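Local coordinates for protein PlaB phospholipase (Legionella pneumophila, PDB 6ZTI) that acts as a phospholipase of the alpha/beta-hydrolase type, a probable virulence factor whose activity is controlled by NAD(H)-mediated tetramerization, at residues K445-H448 with T452-V455; V223-M228 with Y340-F345; S231-H236 with L413-K418. All blocks are in the same frame, centred on the assembly; numbering follows the deposited sequence.

Contact 1 of 3, residues K445-H448 with T452-V455; sequences KILH and TVMV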
ATOM      1  N   LYS B 445     -20.008  18.729 -31.668  1.00 28.64           N
ATOM      2  CA  LYS B 445     -19.060  17.657 -31.399  1.00 20.21           C
ATOM      3  C   LYS B 445     -18.362  17.866 -30.059  1.00 22.08           C
ATOM      4  O   LYS B 445     -18.229  18.990 -29.569  1.00 28.22           O
ATOM      5  CB  LYS B 445     -18.033  17.564 -32.523  1.00 26.71           C
ATOM      6  CG  LYS B 445     -17.285  18.839 -32.814  1.00 25.32           C
ATOM      7  CD  LYS B 445     -16.683  18.793 -34.217  1.00 33.61           C
ATOM      8  CE  LYS B 445     -15.171  18.791 -34.183  1.00 28.92           C
ATOM      9  NZ  LYS B 445     -14.614  20.098 -33.710  1.00 30.83           N
ATOM     10  N   ILE B 446     -17.910  16.758 -29.464  1.00 14.51           N
ATOM     11  CA  ILE B 446     -17.293  16.810 -28.145  1.00 17.97           C
ATOM     12  C   ILE B 446     -15.778  16.985 -28.180  1.00 19.25           C
ATOM     13  O   ILE B 446     -15.180  17.294 -27.134  1.00 18.03           O
ATOM     14  CB  ILE B 446     -17.647  15.536 -27.357  1.00 21.82           C
ATOM     15  CG1 ILE B 446     -16.955  14.311 -27.958  1.00 30.72           C
ATOM     16  CG2 ILE B 446     -19.155  15.325 -27.359  1.00 39.93           C
ATOM     17  CD1 ILE B 446     -17.246  13.038 -27.209  1.00 37.30           C
ATOM     18  N   LEU B 447     -15.138  16.785 -29.332  1.00 10.93           N
ATOM     19  CA  LEU B 447     -13.700  16.947 -29.489  1.00 12.13           C
ATOM     20  C   LEU B 447     -13.402  18.149 -30.366  1.00 17.02           C
ATOM     21  O   LEU B 447     -14.043  18.347 -31.403  1.00 17.54           O
ATOM     22  CB  LEU B 447     -13.040  15.735 -30.143  1.00 13.78           C
ATOM     23  CG  LEU B 447     -13.068  14.404 -29.433  1.00 15.47           C
ATOM     24  CD1 LEU B 447     -12.326  13.416 -30.299  1.00 15.35           C
ATOM     25  CD2 LEU B 447     -12.454  14.510 -28.057  1.00 10.20           C
ATOM     26  N   HIS B 448     -12.405  18.925 -29.956  1.00 10.66           N
ATOM     27  CA  HIS B 448     -11.892  20.035 -30.727  1.00  9.86           C
ATOM     28  C   HIS B 448     -10.375  19.988 -30.664  1.00  8.91           C
ATOM     29  O   HIS B 448      -9.808  19.606 -29.628  1.00  7.23           O
ATOM     30  CB  HIS B 448     -12.376  21.380 -30.191  1.00 11.37           C
ATOM     31  CG  HIS B 448     -13.860  21.501 -30.136  1.00 14.50           C
ATOM     32  ND1 HIS B 448     -14.607  21.940 -31.206  1.00 16.88           N
ATOM     33  CD2 HIS B 448     -14.740  21.232 -29.143  1.00 18.58           C
ATOM     34  CE1 HIS B 448     -15.886  21.938 -30.877  1.00 21.50           C
ATOM     35  NE2 HIS B 448     -15.993  21.519 -29.627  1.00 23.68           N
ATOM     36  N   THR B 452      -9.138  20.476 -24.250  1.00  7.56           N
ATOM     37  CA  THR B 452      -9.540  19.462 -23.286  1.00  8.31           C
ATOM     38  C   THR B 452     -11.069  19.447 -23.210  1.00  7.70           C
ATOM     39  O   THR B 452     -11.706  20.493 -23.305  1.00  9.87           O
ATOM     40  CB  THR B 452      -8.945  19.781 -21.901  1.00 10.24           C
ATOM     41  OG1 THR B 452      -7.518  19.680 -21.940  1.00 11.03           O
ATOM     42  CG2 THR B 452      -9.442  18.832 -20.846  1.00  8.49           C
ATOM     43  N   VAL B 453     -11.662  18.261 -23.062  1.00  9.03           N
ATOM     44  CA  VAL B 453     -13.085  18.139 -22.737  1.00  7.47           C
ATOM     45  C   VAL B 453     -13.212  17.299 -21.471  1.00 11.29           C
ATOM     46  O   VAL B 453     -12.590  16.235 -21.359  1.00 10.50           O
ATOM     47  CB  VAL B 453     -13.906  17.538 -23.897  1.00 13.69           C
ATOM     48  CG1 VAL B 453     -13.426  16.135 -24.263  1.00 13.76           C
ATOM     49  CG2 VAL B 453     -15.390  17.500 -23.551  1.00  8.72           C
ATOM     50  N   MET B 454     -13.994  17.796 -20.510  1.00  7.63           N
ATOM     51  CA  MET B 454     -14.283  17.062 -19.284  1.00  7.56           C
ATOM     52  C   MET B 454     -15.579  16.285 -19.467  1.00  8.26           C
ATOM     53  O   MET B 454     -16.592  16.846 -19.879  1.00  7.94           O
ATOM     54  CB  MET B 454     -14.388  18.022 -18.105  1.00  8.42           C
ATOM     55  CG  MET B 454     -13.111  18.873 -17.915  1.00  8.08           C
ATOM     56  SD  MET B 454     -13.407  20.367 -16.963  1.00 13.73           S
ATOM     57  CE  MET B 454     -13.823  19.678 -15.382  1.00 11.19           C
ATOM     58  N   VAL B 455     -15.536  14.989 -19.195  1.00  9.72           N
ATOM     59  CA  VAL B 455     -16.661  14.097 -19.441  1.00  9.56           C
ATOM     60  C   VAL B 455     -17.019  13.456 -18.111  1.00  7.31           C
ATOM     61  O   VAL B 455     -16.286  12.599 -17.608  1.00  8.68           O
ATOM     62  CB  VAL B 455     -16.340  13.035 -20.500  1.00 10.08           C
ATOM     63  CG1 VAL B 455     -17.575  12.163 -20.790  1.00 14.71           C
ATOM     64  CG2 VAL B 455     -15.841  13.689 -21.796  1.00  8.84           C
TER

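Contact 2 of 3, residues V223-M228 with Y340-F345; sequences VAATNM and YSMIIF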
ATOM      1  N   VAL B 223      -0.507  21.389 -25.369  1.00  7.58           N
ATOM      2  CA  VAL B 223      -1.261  22.546 -25.856  1.00  9.00           C
ATOM      3  C   VAL B 223      -2.700  22.472 -25.368  1.00  5.35           C
ATOM      4  O   VAL B 223      -3.271  23.453 -24.885  1.00  7.93           O
ATOM      5  CB  VAL B 223      -1.202  22.628 -27.393  1.00  7.68           C
ATOM      6  CG1 VAL B 223      -2.073  23.773 -27.910  1.00 10.49           C
ATOM      7  CG2 VAL B 223       0.225  22.790 -27.891  1.00  8.45           C
ATOM      8  N   ALA B 224      -3.324  21.311 -25.526  1.00  8.76           N
ATOM      9  CA  ALA B 224      -4.721  21.201 -25.150  1.00  3.62           C
ATOM     10  C   ALA B 224      -4.927  21.414 -23.658  1.00  7.02           C
ATOM     11  O   ALA B 224      -5.991  21.885 -23.248  1.00 11.85           O
ATOM     12  CB  ALA B 224      -5.283  19.835 -25.561  1.00  7.74           C
ATOM     13  N   ALA B 225      -3.931  21.084 -22.832  1.00  5.20           N
ATOM     14  CA  ALA B 225      -4.072  21.306 -21.399  1.00  5.14           C
ATOM     15  C   ALA B 225      -3.848  22.753 -20.984  1.00  7.27           C
ATOM     16  O   ALA B 225      -4.047  23.071 -19.804  1.00  7.12           O
ATOM     17  CB  ALA B 225      -3.110  20.425 -20.616  1.00  6.10           C
ATOM     18  N   THR B 226      -3.440  23.637 -21.900  1.00  6.79           N
ATOM     19  CA  THR B 226      -3.326  25.049 -21.549  1.00  6.82           C
ATOM     20  C   THR B 226      -4.612  25.822 -21.817  1.00  7.18           C
ATOM     21  O   THR B 226      -4.834  26.872 -21.206  1.00  6.75           O
ATOM     22  CB  THR B 226      -2.196  25.750 -22.319  1.00  5.74           C
ATOM     23  OG1 THR B 226      -2.550  25.895 -23.704  1.00  4.55           O
ATOM     24  CG2 THR B 226      -0.883  25.014 -22.215  1.00  6.21           C
ATOM     25  N   ASN B 227      -5.450  25.326 -22.717  1.00 11.35           N
ATOM     26  CA  ASN B 227      -6.530  26.111 -23.288  1.00  8.65           C
ATOM     27  C   ASN B 227      -7.674  26.266 -22.293  1.00 10.74           C
ATOM     28  O   ASN B 227      -8.218  25.275 -21.798  1.00 12.49           O
ATOM     29  CB  ASN B 227      -7.026  25.437 -24.562  1.00 10.15           C
ATOM     30  CG  ASN B 227      -7.713  26.391 -25.496  1.00  7.83           C
ATOM     31  OD1 ASN B 227      -8.182  27.452 -25.097  1.00 10.03           O
ATOM     32  ND2 ASN B 227      -7.787  26.008 -26.760  1.00  9.62           N
ATOM     33  N   MET B 228      -8.066  27.508 -22.030  1.00 11.14           N
ATOM     34  CA  MET B 228      -9.231  27.749 -21.184  1.00 12.96           C
ATOM     35  C   MET B 228     -10.547  27.706 -21.947  1.00  8.85           C
ATOM     36  O   MET B 228     -11.595  27.974 -21.353  1.00 12.75           O
ATOM     37  CB  MET B 228      -9.079  29.090 -20.473  1.00 11.65           C
ATOM     38  CG  MET B 228      -8.020  29.044 -19.412  1.00  8.17           C
ATOM     39  SD  MET B 228      -8.407  27.918 -18.068  1.00 11.22           S
ATOM     40  CE  MET B 228      -9.932  28.657 -17.471  1.00 13.52           C
ATOM     41  N   TYR B 340      -4.074  17.962 -31.162  1.00  5.08           N
ATOM     42  CA  TYR B 340      -4.489  16.919 -30.234  1.00 10.74           C
ATOM     43  C   TYR B 340      -5.631  17.376 -29.330  1.00 12.31           C
ATOM     44  O   TYR B 340      -5.813  18.569 -29.082  1.00  8.70           O
ATOM     45  CB  TYR B 340      -3.265  16.451 -29.395  1.00 11.35           C
ATOM     46  CG  TYR B 340      -2.098  16.037 -30.285  1.00  6.80           C
ATOM     47  CD1 TYR B 340      -1.224  16.976 -30.782  1.00  7.69           C
ATOM     48  CD2 TYR B 340      -1.904  14.710 -30.658  1.00  9.19           C
ATOM     49  CE1 TYR B 340      -0.180  16.617 -31.610  1.00  5.97           C
ATOM     50  CE2 TYR B 340      -0.872  14.347 -31.489  1.00  8.41           C
ATOM     51  CZ  TYR B 340      -0.010  15.309 -31.956  1.00 13.07           C
ATOM     52  OH  TYR B 340       1.031  14.989 -32.779  1.00 12.39           O
ATOM     53  N   SER B 341      -6.419  16.400 -28.861  1.00  7.73           N
ATOM     54  CA  SER B 341      -7.525  16.609 -27.936  1.00  3.78           C
ATOM     55  C   SER B 341      -7.278  15.786 -26.679  1.00  4.77           C
ATOM     56  O   SER B 341      -6.746  14.674 -26.750  1.00  9.54           O
ATOM     57  CB  SER B 341      -8.862  16.215 -28.556  1.00  7.37           C
ATOM     58  OG  SER B 341      -9.071  16.869 -29.798  1.00 10.09           O
ATOM     59  N   MET B 342      -7.655  16.334 -25.526  1.00  6.66           N
ATOM     60  CA  MET B 342      -7.518  15.646 -24.254  1.00  7.08           C
ATOM     61  C   MET B 342      -8.901  15.461 -23.653  1.00  5.73           C
ATOM     62  O   MET B 342      -9.725  16.382 -23.661  1.00  9.52           O
ATOM     63  CB  MET B 342      -6.605  16.421 -23.309  1.00  6.99           C
ATOM     64  CG  MET B 342      -6.171  15.628 -22.120  1.00 10.99           C
ATOM     65  SD  MET B 342      -4.744  16.320 -21.298  1.00  9.35           S
ATOM     66  CE  MET B 342      -5.549  17.271 -20.025  1.00 10.85           C
ATOM     67  N   ILE B 343      -9.168  14.256 -23.187  1.00  7.20           N
ATOM     68  CA  ILE B 343     -10.420  13.919 -22.542  1.00  6.33           C
ATOM     69  C   ILE B 343     -10.095  13.548 -21.109  1.00  5.37           C
ATOM     70  O   ILE B 343      -9.212  12.717 -20.864  1.00  9.20           O
ATOM     71  CB  ILE B 343     -11.138  12.759 -23.250  1.00 10.49           C
ATOM     72  CG1 ILE B 343     -11.203  12.996 -24.757  1.00 15.17           C
ATOM     73  CG2 ILE B 343     -12.547  12.584 -22.644  1.00  8.45           C
ATOM     74  CD1 ILE B 343     -11.959  11.901 -25.498  1.00 11.06           C
ATOM     75  N   ILE B 344     -10.778  14.175 -20.163  1.00  7.31           N
ATOM     76  CA  ILE B 344     -10.691  13.798 -18.756  1.00  8.32           C
ATOM     77  C   ILE B 344     -12.031  13.165 -18.401  1.00  6.53           C
ATOM     78  O   ILE B 344     -13.061  13.847 -18.406  1.00 10.44           O
ATOM     79  CB  ILE B 344     -10.381  14.998 -17.847  1.00  6.42           C
ATOM     80  CG1 ILE B 344      -9.081  15.676 -18.273  1.00  8.62           C
ATOM     81  CG2 ILE B 344     -10.246  14.542 -16.359  1.00  8.52           C
ATOM     82  CD1 ILE B 344      -8.872  17.056 -17.646  1.00  8.23           C
ATOM     83  N   PHE B 345     -12.026  11.869 -18.105  1.00  8.19           N
ATOM     84  CA  PHE B 345     -13.243  11.163 -17.721  1.00  6.12           C
ATOM     85  C   PHE B 345     -13.364  11.130 -16.208  1.00  8.64           C
ATOM     86  O   PHE B 345     -12.391  10.863 -15.493  1.00  9.29           O
ATOM     87  CB  PHE B 345     -13.284   9.720 -18.238  1.00  7.79           C
ATOM     88  CG  PHE B 345     -13.307   9.588 -19.737  1.00 11.74           C
ATOM     89  CD1 PHE B 345     -14.496   9.577 -20.430  1.00 13.24           C
ATOM     90  CD2 PHE B 345     -12.133   9.407 -20.438  1.00  9.40           C
ATOM     91  CE1 PHE B 345     -14.503   9.434 -21.794  1.00 10.57           C
ATOM     92  CE2 PHE B 345     -12.134   9.273 -21.800  1.00 14.04           C
ATOM     93  CZ  PHE B 345     -13.315   9.279 -22.479  1.00 10.77           C
TER

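Contact 3 of 3, residues S231-H236 with L413-K418; sequences SLLKLH and LGFRVK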
ATOM      1  N   SER B 231     -15.087  22.321 -22.700  1.00 13.31           N
ATOM      2  CA  SER B 231     -16.461  21.963 -22.386  1.00 13.74           C
ATOM      3  C   SER B 231     -16.492  20.907 -21.299  1.00 15.80           C
ATOM      4  O   SER B 231     -15.556  20.119 -21.152  1.00 12.40           O
ATOM      5  CB  SER B 231     -17.180  21.433 -23.606  1.00 10.93           C
ATOM      6  OG  SER B 231     -17.419  22.476 -24.541  1.00 20.71           O
ATOM      7  N   LEU B 232     -17.585  20.902 -20.543  1.00 12.31           N
ATOM      8  CA  LEU B 232     -17.919  19.840 -19.607  1.00 12.94           C
ATOM      9  C   LEU B 232     -19.171  19.146 -20.131  1.00 12.69           C
ATOM     10  O   LEU B 232     -20.223  19.779 -20.260  1.00 14.80           O
ATOM     11  CB  LEU B 232     -18.151  20.396 -18.202  1.00 13.71           C
ATOM     12  CG  LEU B 232     -18.808  19.444 -17.208  1.00 18.31           C
ATOM     13  CD1 LEU B 232     -17.981  18.194 -17.040  1.00 15.41           C
ATOM     14  CD2 LEU B 232     -19.009  20.127 -15.867  1.00 32.70           C
ATOM     15  N   LEU B 233     -19.048  17.859 -20.446  1.00 10.97           N
ATOM     16  CA  LEU B 233     -20.143  17.038 -20.946  1.00 11.90           C
ATOM     17  C   LEU B 233     -20.575  16.121 -19.820  1.00 11.24           C
ATOM     18  O   LEU B 233     -19.761  15.348 -19.295  1.00  9.10           O
ATOM     19  CB  LEU B 233     -19.713  16.232 -22.168  1.00  8.28           C
ATOM     20  CG  LEU B 233     -20.621  15.097 -22.666  1.00 11.51           C
ATOM     21  CD1 LEU B 233     -21.907  15.617 -23.280  1.00 15.55           C
ATOM     22  CD2 LEU B 233     -19.878  14.284 -23.685  1.00 14.64           C
ATOM     23  N   LYS B 234     -21.841  16.230 -19.433  1.00  7.46           N
ATOM     24  CA  LYS B 234     -22.433  15.362 -18.427  1.00 11.87           C
ATOM     25  C   LYS B 234     -23.323  14.339 -19.121  1.00 12.59           C
ATOM     26  O   LYS B 234     -24.254  14.709 -19.850  1.00 11.02           O
ATOM     27  CB  LYS B 234     -23.250  16.160 -17.417  1.00 15.76           C
ATOM     28  CG  LYS B 234     -22.459  17.096 -16.540  1.00 17.08           C
ATOM     29  CD  LYS B 234     -23.399  17.769 -15.537  1.00 29.87           C
ATOM     30  CE  LYS B 234     -22.693  18.818 -14.691  1.00 39.64           C
ATOM     31  NZ  LYS B 234     -21.696  18.216 -13.760  1.00 42.21           N
ATOM     32  N   LEU B 235     -23.034  13.061 -18.884  1.00  8.54           N
ATOM     33  CA  LEU B 235     -23.813  11.933 -19.389  1.00 12.26           C
ATOM     34  C   LEU B 235     -24.376  11.187 -18.193  1.00 15.88           C
ATOM     35  O   LEU B 235     -23.621  10.566 -17.433  1.00 10.78           O
ATOM     36  CB  LEU B 235     -22.966  10.987 -20.234  1.00 10.92           C
ATOM     37  CG  LEU B 235     -22.155  11.600 -21.369  1.00 19.04           C
ATOM     38  CD1 LEU B 235     -21.340  10.506 -22.051  1.00 19.32           C
ATOM     39  CD2 LEU B 235     -23.073  12.312 -22.351  1.00 11.39           C
ATOM     40  N   HIS B 236     -25.700  11.223 -18.048  1.00 14.02           N
ATOM     41  CA  HIS B 236     -26.388  10.647 -16.904  1.00 14.19           C
ATOM     42  C   HIS B 236     -27.279   9.519 -17.378  1.00 16.65           C
ATOM     43  O   HIS B 236     -28.095   9.703 -18.288  1.00 13.42           O
ATOM     44  CB  HIS B 236     -27.208  11.703 -16.166  1.00 17.59           C
ATOM     45  CG  HIS B 236     -26.372  12.648 -15.363  1.00 31.41           C
ATOM     46  ND1 HIS B 236     -26.912  13.538 -14.460  1.00 40.53           N
ATOM     47  CD2 HIS B 236     -25.031  12.838 -15.329  1.00 25.80           C
ATOM     48  CE1 HIS B 236     -25.937  14.235 -13.902  1.00 36.28           C
ATOM     49  NE2 HIS B 236     -24.785  13.828 -14.410  1.00 32.46           N
ATOM     50  N   LEU B 413     -18.773   8.856 -33.585  1.00 11.78           N
ATOM     51  CA  LEU B 413     -17.867   8.682 -32.465  1.00 14.69           C
ATOM     52  C   LEU B 413     -18.708   8.542 -31.208  1.00  8.75           C
ATOM     53  O   LEU B 413     -19.653   9.305 -31.008  1.00  9.01           O
ATOM     54  CB  LEU B 413     -16.908   9.863 -32.303  1.00 12.08           C
ATOM     55  CG  LEU B 413     -15.978   9.794 -31.092  1.00 16.66           C
ATOM     56  CD1 LEU B 413     -15.031   8.628 -31.213  1.00 18.85           C
ATOM     57  CD2 LEU B 413     -15.192  11.110 -30.975  1.00 17.80           C
ATOM     58  N   GLY B 414     -18.330   7.601 -30.348  1.00  8.53           N
ATOM     59  CA  GLY B 414     -19.082   7.365 -29.138  1.00 12.17           C
ATOM     60  C   GLY B 414     -18.230   6.842 -27.999  1.00 15.45           C
ATOM     61  O   GLY B 414     -17.022   6.625 -28.135  1.00  8.88           O
ATOM     62  N   PHE B 415     -18.884   6.687 -26.847  1.00 16.64           N
ATOM     63  CA  PHE B 415     -18.305   6.082 -25.659  1.00 12.45           C
ATOM     64  C   PHE B 415     -19.133   4.877 -25.242  1.00 12.68           C
ATOM     65  O   PHE B 415     -20.358   4.874 -25.368  1.00 10.27           O
ATOM     66  CB  PHE B 415     -18.282   7.034 -24.458  1.00 13.25           C
ATOM     67  CG  PHE B 415     -17.578   8.314 -24.702  1.00 17.29           C
ATOM     68  CD1 PHE B 415     -16.337   8.334 -25.288  1.00 20.43           C
ATOM     69  CD2 PHE B 415     -18.148   9.506 -24.303  1.00 22.50           C
ATOM     70  CE1 PHE B 415     -15.680   9.518 -25.492  1.00 12.18           C
ATOM     71  CE2 PHE B 415     -17.490  10.701 -24.513  1.00 19.27           C
ATOM     72  CZ  PHE B 415     -16.261  10.703 -25.112  1.00 23.05           C
ATOM     73  N   ARG B 416     -18.460   3.873 -24.696  1.00 12.96           N
ATOM     74  CA  ARG B 416     -19.124   2.789 -23.995  1.00 13.61           C
ATOM     75  C   ARG B 416     -18.390   2.579 -22.677  1.00 13.26           C
ATOM     76  O   ARG B 416     -17.154   2.493 -22.651  1.00 13.83           O
ATOM     77  CB  ARG B 416     -19.150   1.510 -24.832  1.00 14.49           C
ATOM     78  CG  ARG B 416     -19.565   0.298 -24.048  1.00 18.82           C
ATOM     79  CD  ARG B 416     -19.776  -0.950 -24.934  1.00 26.56           C
ATOM     80  NE  ARG B 416     -21.148  -1.039 -25.447  1.00 34.33           N
ATOM     81  CZ  ARG B 416     -21.772  -2.171 -25.784  1.00 38.71           C
ATOM     82  NH1 ARG B 416     -21.158  -3.345 -25.662  1.00 28.99           N
ATOM     83  NH2 ARG B 416     -23.027  -2.132 -26.228  1.00 29.75           N
ATOM     84  N   VAL B 417     -19.148   2.536 -21.587  1.00  8.33           N
ATOM     85  CA  VAL B 417     -18.608   2.363 -20.247  1.00 10.48           C
ATOM     86  C   VAL B 417     -19.230   1.108 -19.664  1.00 21.10           C
ATOM     87  O   VAL B 417     -20.460   1.001 -19.571  1.00 10.44           O
ATOM     88  CB  VAL B 417     -18.892   3.563 -19.337  1.00 15.07           C
ATOM     89  CG1 VAL B 417     -18.376   3.268 -17.939  1.00 19.84           C
ATOM     90  CG2 VAL B 417     -18.257   4.801 -19.887  1.00 24.83           C
ATOM     91  N   LYS B 418     -18.383   0.168 -19.283  1.00 14.91           N
ATOM     92  CA  LYS B 418     -18.781  -1.055 -18.601  0.52 11.30           C
ATOM     93  C   LYS B 418     -18.214  -0.981 -17.188  1.00 12.53           C
ATOM     94  O   LYS B 418     -16.999  -1.086 -17.003  1.00 12.62           O
ATOM     95  CB  LYS B 418     -18.254  -2.271 -19.362  0.52 16.05           C
ATOM     96  CG  LYS B 418     -18.702  -3.631 -18.843  0.52 23.38           C
ATOM     97  CD  LYS B 418     -18.031  -4.738 -19.651  0.52 25.94           C
ATOM     98  CE  LYS B 418     -18.321  -6.118 -19.084  0.52 32.98           C
ATOM     99  NZ  LYS B 418     -17.200  -7.079 -19.301  0.52 22.25           N
TER

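Contact 1 of 3, residues K445-H448 with T452-V455
Val453 meets the backbone of the 445-448 loop through its whole isopropyl group, which makes it a good example of a branched side chain resting on a carbonyl oxygen. Its CB points at the loop and lies 3.5 Å from Ile446 O. From there the side chain forks: CG1 fits between the backbone N and the carbonyl carbon (chi1 60°), and CG2 is anti to the N. Val453 CG1 and CG2 both end up 3.6 Å from Ile446 O, so this oxygen abuts the branch point and its two arms together, in van der Waals contact. Val453 CG1 also meets a tip, approaching Leu447 CD2 at 4.2 Å; Leu447 CB heads away from the strand, and only the end of its side chain comes back near it. Within the loop, Lys445 NZ curls round to give a weak hydrogen bond to Leu447 O. The loop belongs to the connection between the antiparallel strands 429-439 and 452-463, folding back over the start of the latter. Beyond Val453, Leu447 packs on Tyr397 of helix 397-404, on Ile343 of strand 340-349 and on Leu413 of strand 412-419, while Ile446 reaches Phe415 in that last strand.

Contact 2 of 3, residues V223-M228 with Y340-F345
Met342 spans two consecutive alanines, its CB beside Ala224 and its terminal methyl beside Ala225. The two beta carbons, Met342 CB and Ala224 CB, are 4.3 Å apart, and Met342 CE comes to 4.0 Å from Ala225 CB. Two torsions give it this reach: CG stands anti to the backbone N (chi1 -167°), and a bend at the thioether (chi3 95°) brings CE round to the second alanine. Ala224 also touches the strand's backbone, its CB lying 3.8 Å from Tyr340 O and 4.2 Å from Met342 N. The turn presents small methyls to the strand, and no hydrogen bond crosses between the segments. The principle illustrated is that a short turn can bridge two sheets. Val223 packs on Phe258 and Val260 of strand 257-261, at the edge of the parallel sheet that forms the core of the alpha/beta-hydrolase domain, whereas Ala224 points its CB at strand 340-349 of the second, mixed sheet and the Ala225 methyl flanks it. The turn itself is tied together at Val223 O, which accepts two bonds: one from Thr226 N at 3.0 Å and one from Thr226 OG1 at 2.8 Å, the hydroxyl lying in the carbonyl plane on a lone pair. Further polar links secure it to the chain around the start of strand 452-463, for Asn227 ND2 bonds to Asn450 O and Ala224 O to Thr452 OG1. Farther along strand 340-349, the CG2 methyl of Ile343 lies over one face of the Phe345 ring, nearer its margin than its centre.

Contact 3 of 3, residues S231-H236 with L413-K418
Phe415 reaches across the interior of a mixed sheet that seems to curl, to meet Leu233 and Leu235. Strands 412-419 and 231-238 are not hydrogen-bonded neighbours: the path between them through the sheet runs by way of strands 429-439 and 452-463, and their side chains meet on a shared face, consistent with a curled sheet. The example shows how one large ring can join strands whose backbones stay well apart, the closest alpha carbons here, those of Leu235 and Phe415, being 10.2 Å from each other. The segment 413-418 begins with Leu413 and passes through Gly414. Phe415 follows and carries the whole contact. Its CG is anti to the carbonyl carbon (chi1 -56°), and the ring extends toward strand 231-238 with one edge leading. Both leucine methyls approach that edge near the ring plane: Leu233 CD2 lies 4.4 Å from Phe415 CE2, the ring atom bonded to the CD2 that Leu235 CD1 approaches. The ring also meets Phe345 of strand 340-349 edge-to-face, while Phe436 of strand 429-439 packs on both leucines, so the groups gathered round the ring are apolar. Arg416, next in line, turns to the other side of the strand, where its NE forms a salt bridge with Asp435 OD1. Val417 alternates back and packs on Ile457 of strand 452-463. At the same ring edge, the side chain of Leu235 crosses that of Phe415 at about a right angle, bringing Leu235 CD1 to 4.0 Å from Phe415 CD2.

Overall arrangement
All three contacts reach one mixed sheet, and strand 452-463 links them: it runs parallel to strand 340-349 of contact 2 and to strand 231-238 of contact 3. Centres of contacts 1 and 2 are 8 Å apart, those of contacts 1 and 3 are 10 Å apart, and those of contacts 2 and 3 are 16 Å apart. Along the chain contacts 2 and 3 interleave; contact 1 comes after both, a local contact between a loop and the strand that follows it. Contact 2 faces the hydrolase domain, whereas contact 3 lies nearer a bound thio-NAD, about 8 Å from the side chain of Phe415. All lie inside one chain, close to dinucleotide-binding residues, and no other chain touches their segments.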